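Long-range contacts in probable dehydrogenase (Mesorhizobium loti, PDB 3T37), which probably oxidises the 4'-alcohol of pyridoxine to the aldehyde pyridoxal, using a bound FAD and oxygen, as a member of the GMC oxidoreductase family: residues A[17-22]-A[41-46]; A[163-168]-A[325-330]; A[294-299]-A[484-489]. One frame throughout, in Å; residues are numbered along the deposited sequence.

Interaction 1 of 3, residues A[17-22]-A[41-46]; sequences NCDIVI and DSRVLL
Ile20, Val21 and Ile22 pair in parallel with Val44, Leu45 and Leu46, two neighbouring strands of the Rossmann-type FAD-binding sheet, joined by helix 27-36 in a beta-alpha-beta crossover. The tight part is this strand ladder. Ile20 binds through both its peptide groups: its N donates to Arg43 O, and its O receives Leu45 N at 3.0 Å. Ile22 N then meets Leu45 O at 2.8 Å and a nearly straight 170°. Side chains alternate between the two faces. On the helix 27-36 face, the CG2 branch of Ile22 presses on Leu46 CD1 at 3.6 Å, while the other branch of Ile22 ends with CD1 3.9 Å from Val44 CG1. Val21 and Leu45 lie side by side on the other face, against strand 254-260. Branched aliphatic residues suit both faces, since each is roofed by another layer of the fold.

Toward the start of the strands the pairing frays. The chain turns a corner at Asp19, and the carboxylate takes over from a peptide carbonyl: Asp19 OD1 receives Arg43 N at 2.9 Å on its anti lone pair, with an angle of 168°. Arg43 is exposed to solvent, and a bend at chi3 (67°) brings its guanidinium back beside Cys18, whose SG sits over one face, off centre, 4.0 Å from Arg43 NH2. Asn17, beyond it, is poorly ordered.

The chemistry therefore shifts from buried backbone hydrogen bonds and hydrocarbon to a charged, looser margin, where an aspartate keeps a backbone N-H satisfied before the regular ladder begins.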
loop_
_atom_site.group_PDB
_atom_site.type_symbol
_atom_site.label_atom_id
_atom_site.label_comp_id
_atom_site.label_asym_id
_atom_site.label_seq_id
_atom_site.Cartn_x
_atom_site.Cartn_y
_atom_site.Cartn_z
ATOM N N ASN A 17 25.400 -13.881 -21.191
ATOM C CA ASN A 17 24.711 -14.775 -20.265
ATOM C C ASN A 17 23.363 -14.213 -19.806
ATOM O O ASN A 17 23.226 -13.003 -19.584
ATOM C CB ASN A 17 25.593 -15.071 -19.045
ATOM C CG ASN A 17 25.110 -16.275 -18.257
ATOM O OD1 ASN A 17 24.479 -17.177 -18.815
ATOM N ND2 ASN A 17 25.402 -16.298 -16.956
ATOM N N CYS A 18 22.366 -15.088 -19.682
ATOM C CA CYS A 18 21.073 -14.682 -19.138
ATOM C C CYS A 18 21.233 -14.311 -17.663
ATOM O O CYS A 18 21.898 -15.020 -16.902
ATOM C CB CYS A 18 20.013 -15.779 -19.339
ATOM S SG CYS A 18 19.303 -15.820 -21.031
ATOM N N ASP A 19 20.660 -13.176 -17.274
ATOM C CA ASP A 19 20.730 -12.734 -15.894
ATOM C C ASP A 19 19.835 -13.593 -15.006
ATOM O O ASP A 19 20.148 -13.825 -13.837
ATOM C CB ASP A 19 20.304 -11.266 -15.769
ATOM C CG ASP A 19 21.265 -10.313 -16.452
ATOM O OD1 ASP A 19 20.893 -9.775 -17.521
ATOM O OD2 ASP A 19 22.381 -10.098 -15.920
ATOM N N ILE A 20 18.711 -14.049 -15.556
ATOM C CA ILE A 20 17.722 -14.762 -14.754
ATOM C C ILE A 20 17.140 -15.892 -15.544
ATOM O O ILE A 20 16.685 -15.686 -16.679
ATOM C CB ILE A 20 16.504 -13.889 -14.433
ATOM C CG1 ILE A 20 16.920 -12.485 -14.042
ATOM C CG2 ILE A 20 15.656 -14.525 -13.344
ATOM C CD1 ILE A 20 15.803 -11.518 -14.204
ATOM N N VAL A 21 17.119 -17.078 -14.949
ATOM C CA VAL A 21 16.333 -18.158 -15.527
ATOM C C VAL A 21 15.137 -18.444 -14.631
ATOM O O VAL A 21 15.291 -18.600 -13.414
ATOM C CB VAL A 21 17.159 -19.433 -15.740
ATOM C CG1 VAL A 21 16.275 -20.531 -16.307
ATOM C CG2 VAL A 21 18.274 -19.160 -16.719
ATOM N N ILE A 22 13.949 -18.483 -15.237
ATOM C CA ILE A 22 12.721 -18.887 -14.558
ATOM C C ILE A 22 12.362 -20.327 -14.934
ATOM O O ILE A 22 12.268 -20.662 -16.120
ATOM C CB ILE A 22 11.541 -17.998 -14.986
ATOM C CG1 ILE A 22 11.859 -16.528 -14.718
ATOM C CG2 ILE A 22 10.289 -18.381 -14.239
ATOM C CD1 ILE A 22 10.867 -15.603 -15.367
ATOM N N ASP A 41 17.502 -4.088 -19.487
ATOM C CA ASP A 41 18.891 -4.415 -19.161
ATOM C C ASP A 41 19.083 -5.828 -18.596
ATOM O O ASP A 41 20.215 -6.267 -18.376
ATOM C CB ASP A 41 19.453 -3.421 -18.144
ATOM C CG ASP A 41 19.565 -2.015 -18.693
ATOM O OD1 ASP A 41 19.452 -1.825 -19.931
ATOM O OD2 ASP A 41 19.777 -1.094 -17.868
ATOM N N SER A 42 17.989 -6.533 -18.333
ATOM C CA SER A 42 18.108 -7.880 -17.779
ATOM C C SER A 42 17.596 -8.899 -18.783
ATOM O O SER A 42 16.486 -8.763 -19.313
ATOM C CB SER A 42 17.376 -7.996 -16.433
ATOM O OG SER A 42 15.987 -7.816 -16.588
ATOM N N ARG A 43 18.425 -9.895 -19.074
ATOM C CA ARG A 43 18.057 -10.954 -20.002
ATOM C C ARG A 43 17.361 -12.103 -19.273
ATOM O O ARG A 43 17.891 -12.674 -18.321
ATOM C CB ARG A 43 19.290 -11.448 -20.772
ATOM C CG ARG A 43 19.844 -10.402 -21.744
ATOM C CD ARG A 43 21.070 -10.898 -22.505
ATOM N NE ARG A 43 20.753 -11.990 -23.426
ATOM C CZ ARG A 43 21.340 -13.184 -23.405
ATOM N NH1 ARG A 43 22.286 -13.444 -22.512
ATOM N NH2 ARG A 43 20.989 -14.121 -24.279
ATOM N N VAL A 44 16.173 -12.449 -19.748
ATOM C CA VAL A 44 15.330 -13.413 -19.061
ATOM C C VAL A 44 15.078 -14.650 -19.909
ATOM O O VAL A 44 14.685 -14.547 -21.077
ATOM C CB VAL A 44 13.960 -12.782 -18.701
ATOM C CG1 VAL A 44 13.049 -13.809 -18.041
ATOM C CG2 VAL A 44 14.159 -11.565 -17.806
ATOM N N LEU A 45 15.296 -15.818 -19.313
ATOM C CA LEU A 45 14.976 -17.081 -19.969
ATOM C C LEU A 45 13.875 -17.808 -19.200
ATOM O O LEU A 45 13.975 -18.021 -17.991
ATOM C CB LEU A 45 16.225 -17.963 -20.082
ATOM C CG LEU A 45 16.021 -19.365 -20.664
ATOM C CD1 LEU A 45 15.579 -19.275 -22.116
ATOM C CD2 LEU A 45 17.303 -20.189 -20.557
ATOM N N LEU A 46 12.813 -18.172 -19.900
ATOM C CA LEU A 46 11.738 -18.944 -19.297
ATOM C C LEU A 46 11.790 -20.350 -19.856
ATOM O O LEU A 46 11.741 -20.536 -21.073
ATOM C CB LEU A 46 10.375 -18.323 -19.620
ATOM C CG LEU A 46 9.162 -19.116 -19.120
ATOM C CD1 LEU A 46 9.203 -19.245 -17.610
ATOM C CD2 LEU A 46 7.843 -18.481 -19.565
#

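Interaction 2 of 3, residues A[163-168]-A[325-330]; sequences ADEVSP and SRLQHS
Arg326 approaches Glu165 without forming a salt bridge: its guanidinium lies flat against the backbone instead, one face over Glu165 CA, which sits off centre, 3.5 Å from Arg326 NH2. Glu165 CB packs against the same group, 3.9 Å from Arg326 NH2, while Glu165 OE1 stays 6.1 Å from that nitrogen.

The carboxylate is occupied elsewhere. Residues 163-166 form a type I turn, and Glu165, with a nearly eclipsed chi1 of -15° and a bend at chi2, folds back so that OE1 takes the N-H of Ala163 at 2.6 Å, on its syn side and somewhat out of plane. OE2 is held by His160. Beside it, Leu327 CD2 lies 3.8 Å from Glu165 OE2, a van der Waals contact.

Leu327 is placed by an ST turn: its N donates to Ser325 OG at 3.0 Å. That hydroxyl also bonds Glu331 OE1, and Glu331 OE2 receives Ser167 N, so one glutamate ties both loops together. Ser167, a small residue with a hydroxyl, suits its N-cap position, where OG caps Ala170 N of helix 168-179.

Glu165 thus spends its polar end inside its own loop and its neighbourhood, and meets the other loop mainly through CA and CB, with OE2 merely touching a leucine methyl; any help to the arginine from the carboxylates of Asp164 and Glu165 would probably be long-range, since neither is in contact with the guanidinium.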
loop_
_atom_site.group_PDB
_atom_site.type_symbol
_atom_site.label_atom_id
_atom_site.label_comp_id
_atom_site.label_asym_id
_atom_site.label_seq_id
_atom_site.Cartn_x
_atom_site.Cartn_y
_atom_site.Cartn_z
ATOM N N ALA A 163 -23.409 -11.598 -13.395
ATOM C CA ALA A 163 -24.708 -11.192 -12.855
ATOM C C ALA A 163 -25.821 -11.886 -13.615
ATOM O O ALA A 163 -26.469 -12.794 -13.094
ATOM C CB ALA A 163 -24.877 -9.686 -12.897
ATOM N N ASP A 164 -26.031 -11.466 -14.855
ATOM C CA ASP A 164 -27.089 -12.040 -15.676
ATOM C C ASP A 164 -26.845 -13.491 -16.062
ATOM O O ASP A 164 -27.796 -14.247 -16.224
ATOM C CB ASP A 164 -27.310 -11.200 -16.936
ATOM C CG ASP A 164 -28.403 -10.170 -16.757
ATOM O OD1 ASP A 164 -29.587 -10.531 -16.950
ATOM O OD2 ASP A 164 -28.078 -9.007 -16.419
ATOM N N GLU A 165 -25.581 -13.883 -16.207
ATOM C CA GLU A 165 -25.266 -15.245 -16.637
ATOM C C GLU A 165 -25.320 -16.259 -15.500
ATOM O O GLU A 165 -25.177 -17.461 -15.735
ATOM C CB GLU A 165 -23.887 -15.318 -17.306
ATOM C CG GLU A 165 -23.296 -13.976 -17.712
ATOM C CD GLU A 165 -22.520 -13.304 -16.587
ATOM O OE1 GLU A 165 -23.100 -12.432 -15.890
ATOM O OE2 GLU A 165 -21.325 -13.641 -16.409
ATOM N N VAL A 166 -25.506 -15.783 -14.270
ATOM C CA VAL A 166 -25.579 -16.685 -13.121
ATOM C C VAL A 166 -26.798 -17.574 -13.260
ATOM O O VAL A 166 -27.915 -17.086 -13.422
ATOM C CB VAL A 166 -25.645 -15.919 -11.787
ATOM C CG1 VAL A 166 -25.859 -16.888 -10.632
ATOM C CG2 VAL A 166 -24.380 -15.108 -11.585
ATOM N N SER A 167 -26.584 -18.884 -13.213
ATOM C CA SER A 167 -27.676 -19.830 -13.400
ATOM C C SER A 167 -28.761 -19.660 -12.335
ATOM O O SER A 167 -28.480 -19.241 -11.206
ATOM C CB SER A 167 -27.151 -21.259 -13.385
ATOM O OG SER A 167 -27.162 -21.795 -12.075
ATOM N N PRO A 168 -30.016 -19.966 -12.701
ATOM C CA PRO A 168 -31.112 -19.848 -11.732
ATOM C C PRO A 168 -30.902 -20.739 -10.512
ATOM O O PRO A 168 -31.281 -20.337 -9.402
ATOM C CB PRO A 168 -32.359 -20.270 -12.534
ATOM C CG PRO A 168 -31.832 -20.917 -13.791
ATOM C CD PRO A 168 -30.505 -20.258 -14.057
ATOM N N SER A 325 -25.041 -25.053 -17.573
ATOM C CA SER A 325 -24.463 -23.803 -17.044
ATOM C C SER A 325 -23.785 -22.885 -18.070
ATOM O O SER A 325 -22.963 -23.324 -18.878
ATOM C CB SER A 325 -23.509 -24.082 -15.870
ATOM O OG SER A 325 -22.627 -22.991 -15.646
ATOM N N ARG A 326 -24.123 -21.600 -18.005
ATOM C CA ARG A 326 -23.562 -20.597 -18.909
ATOM C C ARG A 326 -22.148 -20.159 -18.492
ATOM O O ARG A 326 -21.530 -19.321 -19.157
ATOM C CB ARG A 326 -24.485 -19.368 -18.998
ATOM C CG ARG A 326 -25.952 -19.693 -19.298
ATOM C CD ARG A 326 -26.536 -18.816 -20.417
ATOM N NE ARG A 326 -27.005 -17.508 -19.950
ATOM C CZ ARG A 326 -26.393 -16.350 -20.200
ATOM N NH1 ARG A 326 -25.270 -16.324 -20.916
ATOM N NH2 ARG A 326 -26.902 -15.211 -19.733
ATOM N N LEU A 327 -21.643 -20.726 -17.395
ATOM C CA LEU A 327 -20.336 -20.337 -16.861
ATOM C C LEU A 327 -19.359 -21.511 -16.726
ATOM O O LEU A 327 -18.972 -22.141 -17.722
ATOM C CB LEU A 327 -20.488 -19.629 -15.504
ATOM C CG LEU A 327 -21.086 -18.217 -15.511
ATOM C CD1 LEU A 327 -21.350 -17.688 -14.085
ATOM C CD2 LEU A 327 -20.182 -17.267 -16.285
ATOM N N GLN A 328 -18.985 -21.800 -15.480
ATOM C CA GLN A 328 -17.878 -22.702 -15.180
ATOM C C GLN A 328 -18.288 -23.871 -14.279
ATOM O O GLN A 328 -17.432 -24.610 -13.784
ATOM C CB GLN A 328 -16.756 -21.906 -14.519
ATOM C CG GLN A 328 -17.124 -21.371 -13.141
ATOM C CD GLN A 328 -16.320 -22.037 -12.034
ATOM O OE1 GLN A 328 -15.715 -23.097 -12.237
ATOM N NE2 GLN A 328 -16.300 -21.413 -10.856
ATOM N N HIS A 329 -19.597 -24.008 -14.060
ATOM C CA HIS A 329 -20.209 -25.147 -13.350
ATOM C C HIS A 329 -20.185 -25.109 -11.808
ATOM O O HIS A 329 -21.133 -25.573 -11.166
ATOM C CB HIS A 329 -19.712 -26.497 -13.900
ATOM C CG HIS A 329 -20.007 -26.694 -15.354
ATOM N ND1 HIS A 329 -19.042 -27.060 -16.270
ATOM C CD2 HIS A 329 -21.160 -26.569 -16.055
ATOM C CE1 HIS A 329 -19.589 -27.153 -17.469
ATOM N NE2 HIS A 329 -20.872 -26.855 -17.367
ATOM N N SER A 330 -19.113 -24.577 -11.217
ATOM C CA SER A 330 -19.115 -24.254 -9.787
ATOM C C SER A 330 -19.207 -22.745 -9.619
ATOM O O SER A 330 -18.187 -22.072 -9.481
ATOM C CB SER A 330 -17.844 -24.748 -9.106
ATOM O OG SER A 330 -18.048 -24.760 -7.702
#

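Interaction 3 of 3, residues A[294-299]-A[484-489]; sequences CLIDMP and KALDNL
The small two-stranded parallel sheet of 281-282 and 296-297 sets Ile296 against Ala485 and Leu486, in the loop that leads into strand 489-491 at one edge of the FAD-binding sheet. Backbone bonds of Ile296 to Gly280 and Gly282 hold its strand in place. Ile296 and, just past the strand, Met298 both direct their CB atoms at the loop, while Asp297 between them bonds His284 N on its own side.

Ile296 uses both of its branches. Ile296 CG2 presses on the single methyl of Ala485, CB, at 3.6 Å. The longer branch, carried outward by an extended chi2 of -176°, reaches past that methyl to Leu486, with Ile296 CD1 coming 3.9 Å from Leu486 CD2; the two side chains cross at a slant. A beta-branched residue suits a strand and here serves two neighbours, whereas the small alanine lets the loop come near.

Met298 flanks the same methyl more distantly, with Met298 SD 4.3 Å from Ala485 CB. Its terminal bond turns at chi3 (86°), bringing Met298 CE alongside the base of Lys484, 4.4 Å from Lys484 CB. The lysine's charge goes elsewhere, NZ donating to Asp472 O. Arg482 NH1 bonds both Lys484 O and Leu486 O, which probably helps to hold the loop's shape.

The contact is almost wholly apolar. Such nondirectional contacts set a distance but little orientation, so the pose of each side is probably set largely by its own polar bonds.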
loop_
_atom_site.group_PDB
_atom_site.type_symbol
_atom_site.label_atom_id
_atom_site.label_comp_id
_atom_site.label_asym_id
_atom_site.label_seq_id
_atom_site.Cartn_x
_atom_site.Cartn_y
_atom_site.Cartn_z
ATOM N N CYS A 294 23.210 -36.460 -1.399
ATOM C CA CYS A 294 22.787 -35.268 -0.665
ATOM C C CYS A 294 23.898 -34.236 -0.609
ATOM O O CYS A 294 24.970 -34.486 -0.036
ATOM C CB CYS A 294 22.353 -35.607 0.766
ATOM S SG CYS A 294 21.727 -34.135 1.691
ATOM N N LEU A 295 23.634 -33.069 -1.186
ATOM C CA LEU A 295 24.599 -31.981 -1.173
ATOM C C LEU A 295 24.201 -30.972 -0.101
ATOM O O LEU A 295 25.060 -30.341 0.529
ATOM C CB LEU A 295 24.656 -31.327 -2.555
ATOM C CG LEU A 295 25.111 -32.251 -3.694
ATOM C CD1 LEU A 295 24.871 -31.633 -5.077
ATOM C CD2 LEU A 295 26.585 -32.592 -3.531
ATOM N N ILE A 296 22.895 -30.818 0.108
ATOM C CA ILE A 296 22.392 -29.885 1.118
ATOM C C ILE A 296 21.205 -30.501 1.835
ATOM O O ILE A 296 20.144 -30.683 1.239
ATOM C CB ILE A 296 21.947 -28.547 0.499
ATOM C CG1 ILE A 296 23.079 -27.921 -0.330
ATOM C CG2 ILE A 296 21.502 -27.573 1.588
ATOM C CD1 ILE A 296 22.721 -26.536 -0.905
ATOM N N ASP A 297 21.389 -30.836 3.111
ATOM C CA ASP A 297 20.348 -31.506 3.884
ATOM C C ASP A 297 19.325 -30.464 4.313
ATOM O O ASP A 297 19.577 -29.668 5.222
ATOM C CB ASP A 297 20.972 -32.193 5.108
ATOM C CG ASP A 297 19.952 -32.975 5.942
ATOM O OD1 ASP A 297 18.832 -33.259 5.459
ATOM O OD2 ASP A 297 20.281 -33.333 7.092
ATOM N N MET A 298 18.176 -30.450 3.652
ATOM C CA MET A 298 17.104 -29.525 4.039
ATOM C C MET A 298 15.829 -30.296 4.339
ATOM O O MET A 298 15.044 -30.589 3.439
ATOM C CB MET A 298 16.863 -28.476 2.955
ATOM C CG MET A 298 17.992 -27.483 2.843
ATOM S SD MET A 298 17.631 -26.132 1.716
ATOM C CE MET A 298 16.762 -25.005 2.819
ATOM N N PRO A 299 15.640 -30.648 5.613
ATOM C CA PRO A 299 14.581 -31.556 6.062
ATOM C C PRO A 299 13.166 -31.118 5.701
ATOM O O PRO A 299 12.319 -32.008 5.562
ATOM C CB PRO A 299 14.760 -31.572 7.585
ATOM C CG PRO A 299 16.253 -31.323 7.763
ATOM C CD PRO A 299 16.576 -30.300 6.699
ATOM N N LYS A 484 17.286 -20.851 1.658
ATOM C CA LYS A 484 18.149 -20.409 2.747
ATOM C C LYS A 484 19.622 -20.794 2.593
ATOM O O LYS A 484 20.505 -20.026 2.972
ATOM C CB LYS A 484 17.586 -20.853 4.105
ATOM C CG LYS A 484 16.255 -20.174 4.471
ATOM C CD LYS A 484 15.988 -20.183 5.982
ATOM C CE LYS A 484 14.890 -19.176 6.328
ATOM N NZ LYS A 484 14.811 -18.884 7.795
ATOM N N ALA A 485 19.895 -21.956 2.007
ATOM C CA ALA A 485 21.273 -22.442 1.972
ATOM C C ALA A 485 22.102 -21.882 0.812
ATOM O O ALA A 485 23.320 -22.079 0.767
ATOM C CB ALA A 485 21.298 -23.971 1.971
ATOM N N LEU A 486 21.450 -21.188 -0.122
ATOM C CA LEU A 486 22.136 -20.713 -1.336
ATOM C C LEU A 486 21.917 -19.215 -1.589
ATOM O O LEU A 486 21.029 -18.603 -0.995
ATOM C CB LEU A 486 21.663 -21.516 -2.553
ATOM C CG LEU A 486 22.048 -22.997 -2.628
ATOM C CD1 LEU A 486 21.310 -23.663 -3.774
ATOM C CD2 LEU A 486 23.556 -23.176 -2.805
ATOM N N ASP A 487 22.691 -18.631 -2.500
ATOM C CA ASP A 487 22.695 -17.175 -2.646
ATOM C C ASP A 487 21.974 -16.604 -3.871
ATOM O O ASP A 487 21.649 -15.415 -3.899
ATOM C CB ASP A 487 24.132 -16.651 -2.594
ATOM C CG ASP A 487 24.863 -17.103 -1.349
ATOM O OD1 ASP A 487 26.109 -17.209 -1.395
ATOM O OD2 ASP A 487 24.188 -17.367 -0.326
ATOM N N ASN A 488 21.729 -17.434 -4.878
ATOM C CA ASN A 488 21.153 -16.936 -6.125
ATOM C C ASN A 488 19.980 -17.793 -6.600
ATOM O O ASN A 488 19.718 -17.890 -7.803
ATOM C CB ASN A 488 22.232 -16.838 -7.218
ATOM C CG ASN A 488 22.732 -18.197 -7.675
ATOM O OD1 ASN A 488 22.669 -19.179 -6.930
ATOM N ND2 ASN A 488 23.243 -18.259 -8.906
ATOM N N LEU A 489 19.274 -18.396 -5.644
ATOM C CA LEU A 489 18.175 -19.311 -5.939
ATOM C C LEU A 489 16.902 -18.952 -5.185
ATOM O O LEU A 489 16.872 -18.932 -3.943
ATOM C CB LEU A 489 18.584 -20.741 -5.583
ATOM C CG LEU A 489 17.474 -21.761 -5.797
ATOM C CD1 LEU A 489 17.037 -21.777 -7.244
ATOM C CD2 LEU A 489 17.969 -23.123 -5.376
#

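Interactions 1 and 3 lie on the same side of the chain's centre and belong to one sheet: strands 44-47 and 18-23 are neighbours, strand 262-265 follows, and 489-491, entered from the loop of interaction 3, forms one edge. Their centres are 22 Å apart and their nearest atoms about 7 Å. Asp261 links them, bonding Asn488 through its backbone and, weakly, Asn17 through its side chain. Interaction 2 lies far off, its centre 42 Å from that of interaction 1 and 47 Å from that of interaction 3, on the opposite side of the chain's centre from the latter. FAD spans much of this gap: the side chain of Leu46 is about 8 Å from it, that of Leu327 about 12 Å.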